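Local structure of S-M checkpoint control protein rad4 (Schizosaccharomyces pombe, 4BU0) at residues A[24-29]-A[34-39]; A[38-43]-A[58-63]; A[45-50]-A[54-59]; A[119-124]-A[129-134]. The protein serves as an essential DNA replication and checkpoint adaptor, whose tandem BRCT1,2 module, the part in this structure, binds Crb2 phosphorylated on threonine. All blocks are in the same frame, centred on the assembly; numbering follows the deposited sequence. Where two conformers were deposited one is given.

Interaction 1 of 4, residues A[24-29]-A[34-39]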
loop_
_atom_site.group_PDB
_atom_site.type_symbol
_atom_site.label_atom_id
_atom_site.label_comp_id
_atom_site.label_asym_id
_atom_site.label_seq_id
_atom_site.Cartn_x
_atom_site.Cartn_y
_atom_site.Cartn_z
ATOM N N GLU A 24 -0.341 20.510 3.140
ATOM C CA GLU A 24 -1.097 20.489 4.396
ATOM C C GLU A 24 -0.341 19.650 5.443
ATOM O O GLU A 24 -0.156 20.074 6.589
ATOM C CB GLU A 24 -2.495 19.885 4.151
ATOM C CG GLU A 24 -3.294 19.702 5.420
ATOM C CD GLU A 24 -4.597 18.949 5.286
ATOM O OE1 GLU A 24 -4.840 18.356 4.211
ATOM O OE2 GLU A 24 -5.354 18.917 6.277
ATOM N N ILE A 25 0.109 18.465 5.014
ATOM C CA ILE A 25 0.826 17.543 5.902
ATOM C C ILE A 25 2.131 18.161 6.389
ATOM O O ILE A 25 2.391 18.109 7.591
ATOM C CB ILE A 25 1.063 16.196 5.177
ATOM C CG1 ILE A 25 -0.261 15.410 5.097
ATOM C CG2 ILE A 25 2.187 15.373 5.893
ATOM C CD1 ILE A 25 -0.249 14.265 4.025
ATOM N N SER A 26 2.948 18.744 5.483
ATOM C CA SER A 26 4.215 19.301 5.938
ATOM C C SER A 26 3.978 20.483 6.891
ATOM O O SER A 26 4.656 20.584 7.927
ATOM C CB SER A 26 5.075 19.706 4.750
ATOM O OG SER A 26 4.385 20.579 3.876
ATOM N N THR A 27 3.003 21.371 6.581
ATOM C CA THR A 27 2.715 22.511 7.447
ATOM C C THR A 27 2.249 22.041 8.838
ATOM O O THR A 27 2.750 22.507 9.848
ATOM C CB THR A 27 1.656 23.390 6.767
ATOM O OG1 THR A 27 2.166 23.808 5.486
ATOM C CG2 THR A 27 1.246 24.580 7.617
ATOM N N LYS A 28 1.297 21.104 8.874
ATOM C CA LYS A 28 0.761 20.673 10.154
ATOM C C LYS A 28 1.772 19.835 10.931
ATOM O O LYS A 28 1.856 19.996 12.161
ATOM C CB LYS A 28 -0.560 19.918 9.951
ATOM C CG LYS A 28 -1.686 20.861 9.487
ATOM C CD LYS A 28 -2.965 20.108 9.133
ATOM C CE LYS A 28 -4.019 21.147 8.767
ATOM N NZ LYS A 28 -5.356 20.556 8.539
ATOM N N ALA A 29 2.526 18.956 10.222
ATOM C CA ALA A 29 3.527 18.135 10.940
ATOM C C ALA A 29 4.609 19.030 11.554
ATOM O O ALA A 29 5.037 18.785 12.685
ATOM C CB ALA A 29 4.157 17.133 9.997
ATOM N N ALA A 34 7.417 18.003 14.268
ATOM C CA ALA A 34 8.162 17.004 13.494
ATOM C C ALA A 34 9.111 17.666 12.519
ATOM O O ALA A 34 8.968 18.851 12.162
ATOM C CB ALA A 34 7.193 16.130 12.698
ATOM N N ALA A 35 10.062 16.881 12.026
ATOM C CA ALA A 35 10.856 17.287 10.891
ATOM C C ALA A 35 10.109 16.761 9.660
ATOM O O ALA A 35 9.449 15.715 9.733
ATOM C CB ALA A 35 12.268 16.677 10.967
ATOM N N TYR A 36 10.189 17.457 8.555
ATOM C CA TYR A 36 9.564 17.043 7.309
ATOM C C TYR A 36 10.640 16.961 6.264
ATOM O O TYR A 36 11.359 17.954 6.029
ATOM C CB TYR A 36 8.460 18.021 6.872
ATOM C CG TYR A 36 7.853 17.604 5.555
ATOM C CD1 TYR A 36 6.920 16.572 5.495
ATOM C CD2 TYR A 36 8.279 18.171 4.356
ATOM C CE1 TYR A 36 6.401 16.138 4.279
ATOM C CE2 TYR A 36 7.773 17.738 3.132
ATOM C CZ TYR A 36 6.844 16.710 3.100
ATOM O OH TYR A 36 6.300 16.293 1.911
ATOM N N ARG A 37 10.763 15.783 5.620
ATOM C CA ARG A 37 11.795 15.566 4.614
ATOM C C ARG A 37 11.184 15.234 3.261
ATOM O O ARG A 37 10.325 14.338 3.168
ATOM C CB ARG A 37 12.745 14.444 5.056
ATOM C CG ARG A 37 13.535 14.722 6.318
ATOM C CD ARG A 37 14.643 15.764 6.095
ATOM N NE ARG A 37 15.202 16.222 7.364
ATOM C CZ ARG A 37 14.765 17.285 8.039
ATOM N NH1 ARG A 37 13.763 18.030 7.557
ATOM N NH2 ARG A 37 15.306 17.603 9.199
ATOM N N SER A 38 11.617 15.968 2.205
ATOM C CA SER A 38 11.133 15.741 0.842
ATOM C C SER A 38 11.814 14.489 0.277
ATOM O O SER A 38 11.167 13.713 -0.434
ATOM C CB SER A 38 11.400 16.968 -0.020
ATOM O OG SER A 38 12.734 17.389 0.193
ATOM N N ASP A 39 13.101 14.285 0.591
ATOM C CA ASP A 39 13.836 13.068 0.236
ATOM C C ASP A 39 13.595 12.049 1.333
ATOM O O ASP A 39 13.376 12.411 2.502
ATOM C CB ASP A 39 15.361 13.325 0.117
ATOM C CG ASP A 39 15.793 14.225 -1.025
ATOM O OD1 ASP A 39 15.120 14.222 -2.080
ATOM O OD2 ASP A 39 16.841 14.898 -0.884
#
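Ser26 CB sits over the centre of one face of the Tyr36 ring. It lies 3.4 Å from the ring centroid and 7° off the ring normal, so a CH-pi contact forms. The touch spreads evenly over the ring carbons. A trans chi1 of 178° swings the Tyr36 ring out to the helix. The ring then stands along the helix flank with its face turned to Ser26. In one of its two conformers, Ser26 OG folds back between backbone N and carbonyl carbon and bonds the helix carbonyls of Arg22 and Thr23, not the ring. A leucine in place of Tyr36 would probably lose the flat face and leave Ser26 CB without its CH-pi partner.

The other half of the contact is backbone. Ala34 N donates to Ala29 O at 3.0 Å. This bond fastens the strand start to the last turns of the helix. The methyls Ala29 CB and Ala34 CB meet loosely beside it, 4.2 Å apart. On another side of the helix, Lys28 NZ makes a salt bridge with Glu24 OE2, which uses its anti lone pair.

Strand 11-15, helix 19-31 and strand 35-36 form a beta-alpha-beta unit of the first BRCT domain. Ala29 and Ala34 both rest on Ile12, and Tyr36 on Cys14, of strand 11-15. Lys28 packs on helix 74-83.

Interaction 2 of 4, residues A[38-43]-A[58-63]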
loop_
_atom_site.group_PDB
_atom_site.type_symbol
_atom_site.label_atom_id
_atom_site.label_comp_id
_atom_site.label_asym_id
_atom_site.label_seq_id
_atom_site.Cartn_x
_atom_site.Cartn_y
_atom_site.Cartn_z
ATOM N N SER A 38 11.617 15.968 2.205
ATOM C CA SER A 38 11.133 15.741 0.842
ATOM C C SER A 38 11.814 14.489 0.277
ATOM O O SER A 38 11.167 13.713 -0.434
ATOM C CB SER A 38 11.400 16.968 -0.020
ATOM O OG SER A 38 12.734 17.389 0.193
ATOM N N ASP A 39 13.101 14.285 0.591
ATOM C CA ASP A 39 13.836 13.068 0.236
ATOM C C ASP A 39 13.595 12.049 1.333
ATOM O O ASP A 39 13.376 12.411 2.502
ATOM C CB ASP A 39 15.361 13.325 0.117
ATOM C CG ASP A 39 15.793 14.225 -1.025
ATOM O OD1 ASP A 39 15.120 14.222 -2.080
ATOM O OD2 ASP A 39 16.841 14.898 -0.884
ATOM N N PHE A 40 13.690 10.766 0.996
ATOM C CA PHE A 40 13.607 9.751 2.006
ATOM C C PHE A 40 15.028 9.639 2.592
ATOM O O PHE A 40 15.904 9.023 1.977
ATOM C CB PHE A 40 13.099 8.449 1.358
ATOM C CG PHE A 40 12.864 7.228 2.222
ATOM C CD1 PHE A 40 13.405 7.136 3.501
ATOM C CD2 PHE A 40 12.143 6.139 1.733
ATOM C CE1 PHE A 40 13.214 5.990 4.284
ATOM C CE2 PHE A 40 11.967 4.991 2.508
ATOM C CZ PHE A 40 12.469 4.932 3.791
ATOM N N THR A 41 15.258 10.256 3.755
ATOM C CA THR A 41 16.569 10.216 4.396
ATOM C C THR A 41 16.639 9.071 5.402
ATOM O O THR A 41 15.618 8.520 5.814
ATOM C CB THR A 41 16.863 11.567 5.061
ATOM O OG1 THR A 41 15.897 11.735 6.094
ATOM C CG2 THR A 41 16.805 12.740 4.082
ATOM N N LYS A 42 17.866 8.694 5.822
ATOM C CA LYS A 42 18.051 7.604 6.771
ATOM C C LYS A 42 17.300 7.793 8.090
ATOM O O LYS A 42 16.920 6.801 8.721
ATOM C CB LYS A 42 19.552 7.428 7.068
ATOM C CG LYS A 42 19.930 6.008 7.463
ATOM N N ASP A 43 17.051 9.062 8.489
ATOM C CA ASP A 43 16.400 9.295 9.769
ATOM C C ASP A 43 14.875 9.373 9.704
ATOM O O ASP A 43 14.256 9.523 10.757
ATOM C CB ASP A 43 16.969 10.534 10.457
ATOM C CG ASP A 43 16.812 11.838 9.718
ATOM O OD1 ASP A 43 16.622 11.806 8.486
ATOM O OD2 ASP A 43 16.933 12.892 10.360
ATOM N N LYS A 58 8.908 1.080 -1.964
ATOM C CA LYS A 58 9.633 -0.178 -2.143
ATOM C C LYS A 58 10.833 -0.284 -1.192
ATOM O O LYS A 58 11.103 -1.362 -0.659
ATOM C CB LYS A 58 10.098 -0.328 -3.585
ATOM C CG LYS A 58 8.940 -0.597 -4.565
ATOM C CD LYS A 58 9.471 -0.641 -5.999
ATOM C CE LYS A 58 8.320 -0.746 -6.975
ATOM N NZ LYS A 58 8.819 -0.799 -8.378
ATOM N N PHE A 59 11.572 0.842 -0.991
ATOM C CA PHE A 59 12.726 0.824 -0.096
ATOM C C PHE A 59 12.304 0.529 1.333
ATOM O O PHE A 59 12.913 -0.287 2.009
ATOM C CB PHE A 59 13.459 2.179 -0.146
ATOM C CG PHE A 59 14.827 2.098 0.494
ATOM C CD1 PHE A 59 14.978 2.228 1.871
ATOM C CD2 PHE A 59 15.953 1.817 -0.273
ATOM C CE1 PHE A 59 16.241 2.084 2.470
ATOM C CE2 PHE A 59 17.211 1.694 0.324
ATOM C CZ PHE A 59 17.340 1.811 1.691
ATOM N N ALA A 60 11.238 1.203 1.820
ATOM C CA ALA A 60 10.777 0.939 3.171
ATOM C C ALA A 60 10.302 -0.502 3.327
ATOM O O ALA A 60 10.612 -1.131 4.331
ATOM C CB ALA A 60 9.651 1.906 3.541
ATOM N N ALA A 61 9.566 -1.031 2.320
ATOM C CA ALA A 61 9.047 -2.404 2.408
ATOM C C ALA A 61 10.143 -3.439 2.414
ATOM O O ALA A 61 9.994 -4.468 3.049
ATOM C CB ALA A 61 8.108 -2.686 1.247
ATOM N N LYS A 62 11.219 -3.184 1.694
ATOM C CA LYS A 62 12.289 -4.161 1.574
ATOM C C LYS A 62 13.325 -4.046 2.687
ATOM O O LYS A 62 13.739 -5.069 3.237
ATOM C CB LYS A 62 12.965 -3.972 0.212
ATOM C CG LYS A 62 13.869 -5.122 -0.210
ATOM C CD LYS A 62 14.452 -4.897 -1.599
ATOM C CE LYS A 62 13.604 -5.561 -2.665
ATOM N NZ LYS A 62 14.140 -5.334 -4.038
ATOM N N SER A 63 13.738 -2.809 3.033
ATOM C CA SER A 63 14.876 -2.576 3.925
ATOM C C SER A 63 14.602 -1.899 5.280
ATOM O O SER A 63 15.504 -1.902 6.129
ATOM C CB SER A 63 15.894 -1.701 3.198
ATOM O OG SER A 63 16.085 -2.089 1.846
#
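Just after Phe40, whose ring meets Phe59 and Ala60, the Thr41 OG1 hydroxyl gives a short hydrogen bond of 2.5 Å to Asp43 OD1. The carboxylate oxygen is met nearly along its C-O axis. The bond spans the turn that follows strand 40-41.

Across the contact the packing is mostly apolar. The Phe40 side chain leaves the strand with CG anti to the backbone N (chi1 -177°), and its CE2 and CZ corner touches the helix. The ring of Phe59 turns an edge toward the face of Phe40 in a T-shaped pair. The centroids are 5.7 Å apart and the planes stand at 78°. The closest ring atoms are Phe40 CE2 and Phe59 CD1, at 4.1 Å.

Strand 40-41 and helix 55-63 belong to the first BRCT domain. Phe40 and Thr41 pair with the bound Crb2 phosphopeptide in an antiparallel ladder, and Phe59 packs on an apolar side chain of that peptide. The contact therefore lies next to the peptide-binding surface.

Ala60 comes in at the rim of the Phe40 ring. Its backbone N is near the ring plane, and its CB lies 4.0 Å from Phe40 CE2. Replacing Phe40 by an alanine would probably open a gap against Ala60 and leave the Phe59 edge without its aromatic partner. Within the helix, Ser63 OG lies above the centre of one face of the Phe59 ring, 4.0 Å from its plane. Phe40 also rests on Ile67 and on Cys13 of strand 11-15.

Interaction 3 of 4, residues A[45-50]-A[54-59]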
loop_
_atom_site.group_PDB
_atom_site.type_symbol
_atom_site.label_atom_id
_atom_site.label_comp_id
_atom_site.label_asym_id
_atom_site.label_seq_id
_atom_site.Cartn_x
_atom_site.Cartn_y
_atom_site.Cartn_z
ATOM N N THR A 45 11.142 8.426 10.073
ATOM C CA THR A 45 10.510 7.510 11.008
ATOM C C THR A 45 9.132 7.057 10.489
ATOM O O THR A 45 8.632 5.986 10.864
ATOM C CB THR A 45 10.385 8.157 12.398
ATOM O OG1 THR A 45 9.563 9.335 12.322
ATOM C CG2 THR A 45 11.742 8.550 12.982
ATOM N N HIS A 46 8.459 7.943 9.720
ATOM C CA HIS A 46 7.110 7.704 9.241
ATOM C C HIS A 46 7.018 8.109 7.794
ATOM O O HIS A 46 7.421 9.221 7.444
ATOM C CB HIS A 46 6.098 8.498 10.084
ATOM C CG HIS A 46 6.022 8.008 11.503
ATOM N ND1 HIS A 46 7.079 8.208 12.403
ATOM C CD2 HIS A 46 5.051 7.293 12.132
ATOM C CE1 HIS A 46 6.726 7.583 13.520
ATOM N NE2 HIS A 46 5.508 7.044 13.422
ATOM N N LEU A 47 6.509 7.197 6.938
ATOM C CA LEU A 47 6.343 7.459 5.519
ATOM C C LEU A 47 4.849 7.485 5.239
ATOM O O LEU A 47 4.171 6.471 5.402
ATOM C CB LEU A 47 7.061 6.380 4.666
ATOM C CG LEU A 47 6.902 6.477 3.165
ATOM C CD1 LEU A 47 7.653 7.722 2.589
ATOM C CD2 LEU A 47 7.455 5.191 2.493
ATOM N N ILE A 48 4.351 8.655 4.823
ATOM C CA ILE A 48 2.933 8.817 4.504
ATOM C C ILE A 48 2.817 8.460 3.027
ATOM O O ILE A 48 3.451 9.096 2.193
ATOM C CB ILE A 48 2.479 10.257 4.844
ATOM C CG1 ILE A 48 2.597 10.482 6.396
ATOM C CG2 ILE A 48 1.022 10.478 4.339
ATOM C CD1 ILE A 48 2.445 11.949 6.773
ATOM N N ALA A 49 2.059 7.404 2.710
ATOM C CA ALA A 49 2.025 6.899 1.335
ATOM C C ALA A 49 0.651 6.936 0.696
ATOM O O ALA A 49 -0.339 6.581 1.345
ATOM C CB ALA A 49 2.513 5.462 1.344
ATOM N N GLY A 50 0.624 7.295 -0.596
ATOM C CA GLY A 50 -0.606 7.333 -1.381
ATOM C C GLY A 50 -0.673 6.245 -2.430
ATOM O O GLY A 50 -1.650 6.180 -3.186
ATOM N N THR A 54 6.081 2.890 -5.743
ATOM C CA THR A 54 7.060 3.978 -5.771
ATOM C C THR A 54 8.394 3.508 -5.212
ATOM O O THR A 54 8.430 2.674 -4.304
ATOM C CB THR A 54 6.608 5.231 -4.958
ATOM O OG1 THR A 54 6.810 4.986 -3.562
ATOM C CG2 THR A 54 5.183 5.693 -5.264
ATOM N N PRO A 55 9.511 4.139 -5.638
ATOM C CA PRO A 55 10.813 3.781 -5.069
ATOM C C PRO A 55 10.911 3.966 -3.537
ATOM O O PRO A 55 11.540 3.141 -2.857
ATOM C CB PRO A 55 11.769 4.739 -5.791
ATOM C CG PRO A 55 11.132 4.978 -7.095
ATOM C CD PRO A 55 9.663 5.078 -6.772
ATOM N N LYS A 56 10.274 5.034 -2.981
ATOM C CA LYS A 56 10.300 5.235 -1.521
ATOM C C LYS A 56 9.576 4.105 -0.809
ATOM O O LYS A 56 10.062 3.560 0.177
ATOM C CB LYS A 56 9.635 6.558 -1.126
ATOM C CG LYS A 56 10.472 7.812 -1.420
ATOM C CD LYS A 56 9.675 9.058 -1.051
ATOM C CE LYS A 56 10.486 10.331 -1.288
ATOM N NZ LYS A 56 9.615 11.531 -1.129
ATOM N N TYR A 57 8.355 3.762 -1.312
ATOM C CA TYR A 57 7.616 2.691 -0.674
ATOM C C TYR A 57 8.378 1.383 -0.765
ATOM O O TYR A 57 8.492 0.657 0.218
ATOM C CB TYR A 57 6.234 2.551 -1.341
ATOM C CG TYR A 57 5.328 1.556 -0.654
ATOM C CD1 TYR A 57 5.501 0.179 -0.831
ATOM C CD2 TYR A 57 4.248 1.983 0.111
ATOM C CE1 TYR A 57 4.666 -0.739 -0.204
ATOM C CE2 TYR A 57 3.385 1.069 0.727
ATOM C CZ TYR A 57 3.581 -0.295 0.534
ATOM O OH TYR A 57 2.732 -1.203 1.132
ATOM N N LYS A 58 8.908 1.080 -1.964
ATOM C CA LYS A 58 9.633 -0.178 -2.143
ATOM C C LYS A 58 10.833 -0.284 -1.192
ATOM O O LYS A 58 11.103 -1.362 -0.659
ATOM C CB LYS A 58 10.098 -0.328 -3.585
ATOM C CG LYS A 58 8.940 -0.597 -4.565
ATOM C CD LYS A 58 9.471 -0.641 -5.999
ATOM C CE LYS A 58 8.320 -0.746 -6.975
ATOM N NZ LYS A 58 8.819 -0.799 -8.378
ATOM N N PHE A 59 11.572 0.842 -0.991
ATOM C CA PHE A 59 12.726 0.824 -0.096
ATOM C C PHE A 59 12.304 0.529 1.333
ATOM O O PHE A 59 12.913 -0.287 2.009
ATOM C CB PHE A 59 13.459 2.179 -0.146
ATOM C CG PHE A 59 14.827 2.098 0.494
ATOM C CD1 PHE A 59 14.978 2.228 1.871
ATOM C CD2 PHE A 59 15.953 1.817 -0.273
ATOM C CE1 PHE A 59 16.241 2.084 2.470
ATOM C CE2 PHE A 59 17.211 1.694 0.324
ATOM C CZ PHE A 59 17.340 1.811 1.691
#
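Leu47 reaches from strand 46-49 onto the backbone of helix 55-63. Its CD2 lies 3.8 Å from Lys56 O and 4.0 Å from Tyr57 CA. With chi1 at 176°, CG points away from the backbone N, and CD2 continues roughly anti to CA, which extends this methyl to the helix. This is the closer part of the contact, one methyl set against a helix turn.

Elsewhere the fit is looser. Leu47 CD1 and Lys56 CB come only within 4.4 Å. Ala49 CB touches CD2 of Tyr57 at 4.1 Å, arriving at the ring edge near its plane. Tyr57 thus offers Ala49 a rim and not a face. Its hydroxyl goes on to bond the backbone N of Val177. The side turned to solvent carries Pro55, which is exposed, and Lys58, which points away from the strand.

The helix start is fixed by Thr54, its N-cap. Tyr57 N donates to Thr54 OG1 over 3.0 Å, with a nearly straight angle of 166°. That hydroxyl also bonds Thr15.

Lys56 begins toward the strand, but its extended chain leads elsewhere. Its NZ is held by the carbonyls of Cys14 and Ser38 and by the modified side chain of the bound peptide, presumably the phosphothreonine. The two carbonyls position the amine, and its charge would suit a phosphate.

Strand and helix run at 134° to each other, roughly antiparallel, as in a beta-alpha-beta crossover. They open the beta-alpha-beta unit 46-49, 55-63, 68-70 of the first BRCT domain, with Lys56, probably the phosphate-binding lysine known from BRCT domains, on the helix.

Interaction 4 of 4, residues A[119-124]-A[129-134]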
loop_
_atom_site.group_PDB
_atom_site.type_symbol
_atom_site.label_atom_id
_atom_site.label_comp_id
_atom_site.label_asym_id
_atom_site.label_seq_id
_atom_site.Cartn_x
_atom_site.Cartn_y
_atom_site.Cartn_z
ATOM N N ARG A 119 -11.491 -17.460 0.394
ATOM C CA ARG A 119 -10.727 -17.023 1.562
ATOM C C ARG A 119 -9.748 -15.910 1.116
ATOM O O ARG A 119 -9.608 -14.889 1.798
ATOM C CB ARG A 119 -9.989 -18.221 2.175
ATOM C CG ARG A 119 -9.095 -17.899 3.364
ATOM C CD ARG A 119 -8.597 -19.181 4.011
ATOM N NE ARG A 119 -7.261 -19.025 4.585
ATOM C CZ ARG A 119 -7.021 -18.677 5.845
ATOM N NH1 ARG A 119 -8.027 -18.433 6.676
ATOM N NH2 ARG A 119 -5.773 -18.553 6.279
ATOM N N ILE A 120 -9.102 -16.097 -0.056
ATOM C CA ILE A 120 -8.182 -15.070 -0.588
ATOM C C ILE A 120 -8.958 -13.762 -0.801
ATOM O O ILE A 120 -8.515 -12.676 -0.400
ATOM C CB ILE A 120 -7.508 -15.568 -1.889
ATOM C CG1 ILE A 120 -6.502 -16.700 -1.544
ATOM C CG2 ILE A 120 -6.774 -14.413 -2.608
ATOM C CD1 ILE A 120 -6.077 -17.537 -2.786
ATOM N N GLU A 121 -10.132 -13.863 -1.470
ATOM C CA GLU A 121 -10.970 -12.693 -1.697
ATOM C C GLU A 121 -11.281 -11.959 -0.382
ATOM O O GLU A 121 -11.134 -10.738 -0.314
ATOM C CB GLU A 121 -12.258 -13.104 -2.414
ATOM C CG GLU A 121 -13.254 -11.978 -2.606
ATOM C CD GLU A 121 -14.491 -12.376 -3.392
ATOM O OE1 GLU A 121 -14.499 -13.473 -3.998
ATOM O OE2 GLU A 121 -15.444 -11.560 -3.418
ATOM N N ASN A 122 -11.648 -12.716 0.666
ATOM C CA ASN A 122 -11.931 -12.099 1.952
ATOM C C ASN A 122 -10.701 -11.380 2.530
ATOM O O ASN A 122 -10.827 -10.270 3.051
ATOM C CB ASN A 122 -12.404 -13.157 2.944
ATOM C CG ASN A 122 -13.036 -12.557 4.172
ATOM O OD1 ASN A 122 -14.044 -11.850 4.098
ATOM N ND2 ASN A 122 -12.437 -12.803 5.321
ATOM N N TYR A 123 -9.512 -12.011 2.447
ATOM C CA TYR A 123 -8.312 -11.354 2.995
ATOM C C TYR A 123 -7.927 -10.093 2.233
ATOM O O TYR A 123 -7.446 -9.129 2.844
ATOM C CB TYR A 123 -7.117 -12.305 2.993
ATOM C CG TYR A 123 -7.050 -13.184 4.213
ATOM C CD1 TYR A 123 -6.519 -12.712 5.411
ATOM C CD2 TYR A 123 -7.477 -14.504 4.165
ATOM C CE1 TYR A 123 -6.452 -13.524 6.543
ATOM C CE2 TYR A 123 -7.411 -15.327 5.290
ATOM C CZ TYR A 123 -6.898 -14.833 6.476
ATOM O OH TYR A 123 -6.822 -15.656 7.578
ATOM N N VAL A 124 -8.112 -10.078 0.892
ATOM C CA VAL A 124 -7.821 -8.882 0.117
ATOM C C VAL A 124 -8.684 -7.737 0.607
ATOM O O VAL A 124 -8.186 -6.639 0.812
ATOM C CB VAL A 124 -8.070 -9.163 -1.392
ATOM C CG1 VAL A 124 -8.090 -7.864 -2.219
ATOM C CG2 VAL A 124 -7.013 -10.137 -1.924
ATOM N N GLY A 129 -7.628 -3.880 0.072
ATOM C CA GLY A 129 -7.491 -3.939 -1.374
ATOM C C GLY A 129 -8.846 -3.962 -2.058
ATOM O O GLY A 129 -9.882 -4.089 -1.391
ATOM N N THR A 130 -8.830 -3.854 -3.390
ATOM C CA THR A 130 -10.017 -4.006 -4.222
ATOM C C THR A 130 -9.928 -5.392 -4.790
ATOM O O THR A 130 -8.856 -5.775 -5.284
ATOM C CB THR A 130 -10.094 -2.941 -5.317
ATOM O OG1 THR A 130 -10.196 -1.671 -4.670
ATOM C CG2 THR A 130 -11.311 -3.133 -6.253
ATOM N N PHE A 131 -11.026 -6.139 -4.735
ATOM C CA PHE A 131 -11.087 -7.458 -5.318
ATOM C C PHE A 131 -11.728 -7.368 -6.709
ATOM O O PHE A 131 -12.802 -6.753 -6.866
ATOM C CB PHE A 131 -11.842 -8.453 -4.433
ATOM C CG PHE A 131 -11.672 -9.843 -4.981
ATOM C CD1 PHE A 131 -10.464 -10.524 -4.834
ATOM C CD2 PHE A 131 -12.679 -10.436 -5.738
ATOM C CE1 PHE A 131 -10.283 -11.791 -5.404
ATOM C CE2 PHE A 131 -12.499 -11.701 -6.302
ATOM C CZ PHE A 131 -11.302 -12.364 -6.148
ATOM N N CYS A 132 -11.096 -8.031 -7.694
ATOM C CA CYS A 132 -11.516 -8.009 -9.100
ATOM C C CYS A 132 -11.879 -9.396 -9.601
ATOM O O CYS A 132 -10.989 -10.185 -9.926
ATOM C CB CYS A 132 -10.398 -7.427 -9.947
ATOM S SG CYS A 132 -9.879 -5.777 -9.426
ATOM N N PRO A 133 -13.182 -9.704 -9.752
ATOM C CA PRO A 133 -13.561 -11.023 -10.282
ATOM C C PRO A 133 -13.072 -11.216 -11.732
ATOM O O PRO A 133 -12.640 -12.302 -12.104
ATOM C CB PRO A 133 -15.094 -10.984 -10.239
ATOM C CG PRO A 133 -15.402 -9.991 -9.161
ATOM C CD PRO A 133 -14.361 -8.924 -9.340
ATOM N N ASP A 134 -13.142 -10.133 -12.539
ATOM C CA ASP A 134 -12.687 -10.150 -13.936
ATOM C C ASP A 134 -11.324 -9.508 -14.047
ATOM O O ASP A 134 -11.032 -8.573 -13.280
ATOM C CB ASP A 134 -13.668 -9.349 -14.815
ATOM C CG ASP A 134 -15.114 -9.781 -14.702
ATOM O OD1 ASP A 134 -15.365 -10.997 -14.648
ATOM O OD2 ASP A 134 -16.004 -8.894 -14.716
#
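Glu121 lies flat over one face of the Phe131 ring. Two kinds of packing are involved. The first is CH-pi: Glu121 CG stands 3.6 Å from the ring centroid, 14° off the normal. The second is stacking of flat groups, with the carboxylate and ring planes only 2° apart. Glu121 OE1 comes to 3.5 Å from Phe131 CE2. The Glu121 chain is extended from a trans chi1 (176°) onward, and this carries the carboxylate across the ring.

This helix and strand belong to the second BRCT domain, in the beta-alpha-beta unit of strand 106-110, helix 116-126 and strand 130-131. Phe131 also rests on Leu109 of strand 106-110.

Van der Waals packing centres on Val124. Its CG1 lies against the carbonyl oxygen Thr130 O (3.8 Å) and Phe131 CB (4.4 Å). A CB on Gly129 would fall very close to Val124 CG1, so the glycine suits this tight spot.

One backbone hydrogen bond joins the two segments. Gly129 N donates to Val124 O at 2.9 Å. Farther along the strand segment, Asp134 OD1 bonds the backbone of the bound peptide.

Overall arrangement
From the N terminus, interaction 1 comes first and closes the short loop between helix 19-31 and strand 35-36. Interaction 2 starts on its last residues and reaches forward to helix 55-63. Interaction 3 closes a shorter loop within that span and ends on the same helix, sharing Lys58 and Phe59. The lysine of interaction 3 reaches Ser38, which interactions 1 and 2 share, and so joins all three. Ile25 also packs on Ile48, so helix 19-31 meets strand 46-49. Interaction 4 stands apart in the second BRCT domain, with no touch to the others. Its centre is about 34 Å from that of interaction 1, whose helix-to-strand link it repeats.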